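Local coordinates for aldo-keto reductase family 1 member C1 (Caenorhabditis elegans, PDB 1QWK), which probably reduces aldoses and related carbonyl compounds with NADPH, at residues Q232-L237 / Q247-Y252. Numbering follows the deposited sequence.
Sequences QNVLAL and QVLLRY
Val234 and Leu237 on helix 232-241 meet Val248 and Leu249 on helix 245-255 in a wholly apolar helix-helix contact on the outside of the (β/α)8 TIM barrel of an aldo-keto reductase. Both helices fall between barrel strands 197-201 and 259-261 in the sequence, and the pair is a worked example of two successive helices joined by a very short link and turned almost perpendicular to each other. The axes of the two segments, at 104° to each other, come no closer than 10.0 Å, a spacing bridged by branched aliphatic side chains. The backbones come nearest at the two valines, whose CA atoms are 6.8 Å apart. Val234 divides its work between its methyls: CG1 faces Val248 CG1 at 4.2 Å, while CG2 turns to Leu249. Leu249 sets out along the flank of its helix, yet its CD2 reaches back to within 3.9 Å of Val234 CG2, the two side chains meeting at about a right angle. Leu289 of helix 283-289 touches both Val234 and Leu237, adding a third helix to the cluster, and Asp231 OD2 accepts a hydrogen bond from Val234 N at the start of the helix. One turn along from Val234, Leu237 holds CG opposite its backbone N (chi1 -176°), which carries the branch across to Val248, where Leu237 CD2 rests 3.8 Å from Val248 CG1.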
ATOM      1  N   GLN A 232     -13.821   7.201 -19.617  1.00 21.90           N
ATOM      2  CA  GLN A 232     -13.710   7.277 -21.073  1.00 23.96           C
ATOM      3  C   GLN A 232     -12.279   7.476 -21.553  1.00 22.65           C
ATOM      4  O   GLN A 232     -11.859   6.852 -22.522  1.00 22.62           O
ATOM      5  CB  GLN A 232     -14.593   8.411 -21.615  1.00 26.64           C
ATOM      6  CG  GLN A 232     -14.763   8.395 -23.135  1.00 34.42           C
ATOM      7  CD  GLN A 232     -13.594   9.022 -23.886  1.00 38.42           C
ATOM      8  OE1 GLN A 232     -13.457   8.849 -25.100  1.00 42.69           O
ATOM      9  NE2 GLN A 232     -12.757   9.768 -23.170  1.00 41.74           N
ATOM     10  N   ASN A 233     -11.536   8.348 -20.879  1.00 20.90           N
ATOM     11  CA  ASN A 233     -10.158   8.613 -21.264  1.00 21.53           C
ATOM     12  C   ASN A 233      -9.272   7.403 -20.990  1.00 20.95           C
ATOM     13  O   ASN A 233      -8.342   7.128 -21.748  1.00 21.48           O
ATOM     14  CB  ASN A 233      -9.643   9.850 -20.532  1.00 23.26           C
ATOM     15  CG  ASN A 233     -10.368  11.120 -20.961  1.00 26.27           C
ATOM     16  OD1 ASN A 233     -10.693  11.977 -20.140  1.00 28.93           O
ATOM     17  ND2 ASN A 233     -10.617  11.246 -22.258  1.00 25.26           N
ATOM     18  N   VAL A 234      -9.559   6.682 -19.908  1.00 18.51           N
ATOM     19  CA  VAL A 234      -8.795   5.484 -19.579  1.00 19.36           C
ATOM     20  C   VAL A 234      -9.008   4.422 -20.661  1.00 20.82           C
ATOM     21  O   VAL A 234      -8.050   3.832 -21.169  1.00 21.04           O
ATOM     22  CB  VAL A 234      -9.217   4.896 -18.208  1.00 18.92           C
ATOM     23  CG1 VAL A 234      -8.587   3.514 -18.017  1.00 19.28           C
ATOM     24  CG2 VAL A 234      -8.772   5.831 -17.089  1.00 18.51           C
ATOM     25  N   LEU A 235     -10.271   4.188 -21.014  1.00 20.72           N
ATOM     26  CA  LEU A 235     -10.616   3.206 -22.039  1.00 21.35           C
ATOM     27  C   LEU A 235      -9.999   3.574 -23.388  1.00 22.10           C
ATOM     28  O   LEU A 235      -9.553   2.700 -24.132  1.00 22.14           O
ATOM     29  CB  LEU A 235     -12.139   3.099 -22.176  1.00 22.09           C
ATOM     30  CG  LEU A 235     -12.884   2.618 -20.923  1.00 23.73           C
ATOM     31  CD1 LEU A 235     -14.388   2.646 -21.165  1.00 24.27           C
ATOM     32  CD2 LEU A 235     -12.428   1.208 -20.569  1.00 24.28           C
ATOM     33  N   ALA A 236      -9.974   4.869 -23.692  1.00 21.39           N
ATOM     34  CA  ALA A 236      -9.407   5.356 -24.947  1.00 21.29           C
ATOM     35  C   ALA A 236      -7.903   5.117 -24.991  1.00 21.30           C
ATOM     36  O   ALA A 236      -7.365   4.684 -26.010  1.00 21.77           O
ATOM     37  CB  ALA A 236      -9.700   6.842 -25.112  1.00 22.37           C
ATOM     38  N   LEU A 237      -7.223   5.403 -23.885  1.00 20.38           N
ATOM     39  CA  LEU A 237      -5.778   5.214 -23.830  1.00 21.56           C
ATOM     40  C   LEU A 237      -5.429   3.728 -23.830  1.00 21.95           C
ATOM     41  O   LEU A 237      -4.395   3.326 -24.372  1.00 22.40           O
ATOM     42  CB  LEU A 237      -5.199   5.894 -22.584  1.00 22.35           C
ATOM     43  CG  LEU A 237      -3.674   5.856 -22.433  1.00 24.00           C
ATOM     44  CD1 LEU A 237      -3.010   6.478 -23.654  1.00 24.22           C
ATOM     45  CD2 LEU A 237      -3.272   6.599 -21.160  1.00 24.03           C
ATOM     46  N   GLN A 247      -4.049  -1.917 -16.439  1.00 18.27           N
ATOM     47  CA  GLN A 247      -2.636  -1.616 -16.640  1.00 17.65           C
ATOM     48  C   GLN A 247      -2.426  -0.115 -16.822  1.00 17.43           C
ATOM     49  O   GLN A 247      -1.415   0.436 -16.387  1.00 16.53           O
ATOM     50  CB  GLN A 247      -2.103  -2.412 -17.835  1.00 19.63           C
ATOM     51  CG  GLN A 247      -2.241  -3.909 -17.606  1.00 21.33           C
ATOM     52  CD  GLN A 247      -1.926  -4.744 -18.828  1.00 23.78           C
ATOM     53  OE1 GLN A 247      -2.212  -4.351 -19.957  1.00 23.57           O
ATOM     54  NE2 GLN A 247      -1.356  -5.921 -18.603  1.00 23.13           N
ATOM     55  N   VAL A 248      -3.391   0.550 -17.447  1.00 17.88           N
ATOM     56  CA  VAL A 248      -3.296   1.991 -17.644  1.00 18.40           C
ATOM     57  C   VAL A 248      -3.398   2.711 -16.291  1.00 17.56           C
ATOM     58  O   VAL A 248      -2.654   3.656 -16.029  1.00 17.19           O
ATOM     59  CB  VAL A 248      -4.402   2.497 -18.602  1.00 18.22           C
ATOM     60  CG1 VAL A 248      -4.416   4.020 -18.632  1.00 18.90           C
ATOM     61  CG2 VAL A 248      -4.153   1.958 -20.009  1.00 19.52           C
ATOM     62  N   LEU A 249      -4.312   2.267 -15.429  1.00 17.39           N
ATOM     63  CA  LEU A 249      -4.460   2.887 -14.109  1.00 17.65           C
ATOM     64  C   LEU A 249      -3.202   2.700 -13.260  1.00 18.78           C
ATOM     65  O   LEU A 249      -2.807   3.594 -12.509  1.00 18.53           O
ATOM     66  CB  LEU A 249      -5.665   2.300 -13.371  1.00 16.77           C
ATOM     67  CG  LEU A 249      -7.039   2.678 -13.930  1.00 18.09           C
ATOM     68  CD1 LEU A 249      -8.116   2.008 -13.095  1.00 19.98           C
ATOM     69  CD2 LEU A 249      -7.214   4.197 -13.910  1.00 19.35           C
ATOM     70  N   LEU A 250      -2.574   1.534 -13.373  1.00 17.82           N
ATOM     71  CA  LEU A 250      -1.357   1.272 -12.617  1.00 17.70           C
ATOM     72  C   LEU A 250      -0.214   2.133 -13.149  1.00 17.51           C
ATOM     73  O   LEU A 250       0.545   2.713 -12.369  1.00 16.86           O
ATOM     74  CB  LEU A 250      -0.980  -0.212 -12.699  1.00 18.48           C
ATOM     75  CG  LEU A 250      -2.016  -1.169 -12.095  1.00 18.18           C
ATOM     76  CD1 LEU A 250      -1.549  -2.610 -12.256  1.00 20.02           C
ATOM     77  CD2 LEU A 250      -2.227  -0.834 -10.619  1.00 20.74           C
ATOM     78  N   ARG A 251      -0.101   2.231 -14.473  1.00 17.15           N
ATOM     79  CA  ARG A 251       0.957   3.033 -15.080  1.00 17.79           C
ATOM     80  C   ARG A 251       0.748   4.502 -14.728  1.00 18.37           C
ATOM     81  O   ARG A 251       1.708   5.252 -14.560  1.00 18.04           O
ATOM     82  CB  ARG A 251       0.973   2.855 -16.605  1.00 18.57           C
ATOM     83  CG  ARG A 251       2.217   3.432 -17.269  1.00 17.73           C
ATOM     84  CD  ARG A 251       3.468   2.630 -16.910  1.00 18.29           C
ATOM     85  NE  ARG A 251       4.630   3.495 -16.746  1.00 19.16           N
ATOM     86  CZ  ARG A 251       5.862   3.070 -16.478  1.00 18.73           C
ATOM     87  NH1 ARG A 251       6.113   1.776 -16.346  1.00 20.86           N
ATOM     88  NH2 ARG A 251       6.847   3.947 -16.322  1.00 21.69           N
ATOM     89  N   TYR A 252      -0.512   4.908 -14.611  1.00 17.53           N
ATOM     90  CA  TYR A 252      -0.830   6.285 -14.250  1.00 18.26           C
ATOM     91  C   TYR A 252      -0.170   6.610 -12.911  1.00 18.30           C
ATOM     92  O   TYR A 252       0.540   7.607 -12.780  1.00 17.64           O
ATOM     93  CB  TYR A 252      -2.344   6.462 -14.127  1.00 18.27           C
ATOM     94  CG  TYR A 252      -2.742   7.724 -13.394  1.00 18.84           C
ATOM     95  CD1 TYR A 252      -2.687   8.968 -14.023  1.00 19.67           C
ATOM     96  CD2 TYR A 252      -3.139   7.677 -12.054  1.00 19.73           C
ATOM     97  CE1 TYR A 252      -3.015  10.135 -13.333  1.00 18.98           C
ATOM     98  CE2 TYR A 252      -3.467   8.836 -11.355  1.00 20.03           C
ATOM     99  CZ  TYR A 252      -3.402  10.059 -12.001  1.00 20.32           C
ATOM    100  OH  TYR A 252      -3.720  11.205 -11.310  1.00 20.48           O
TER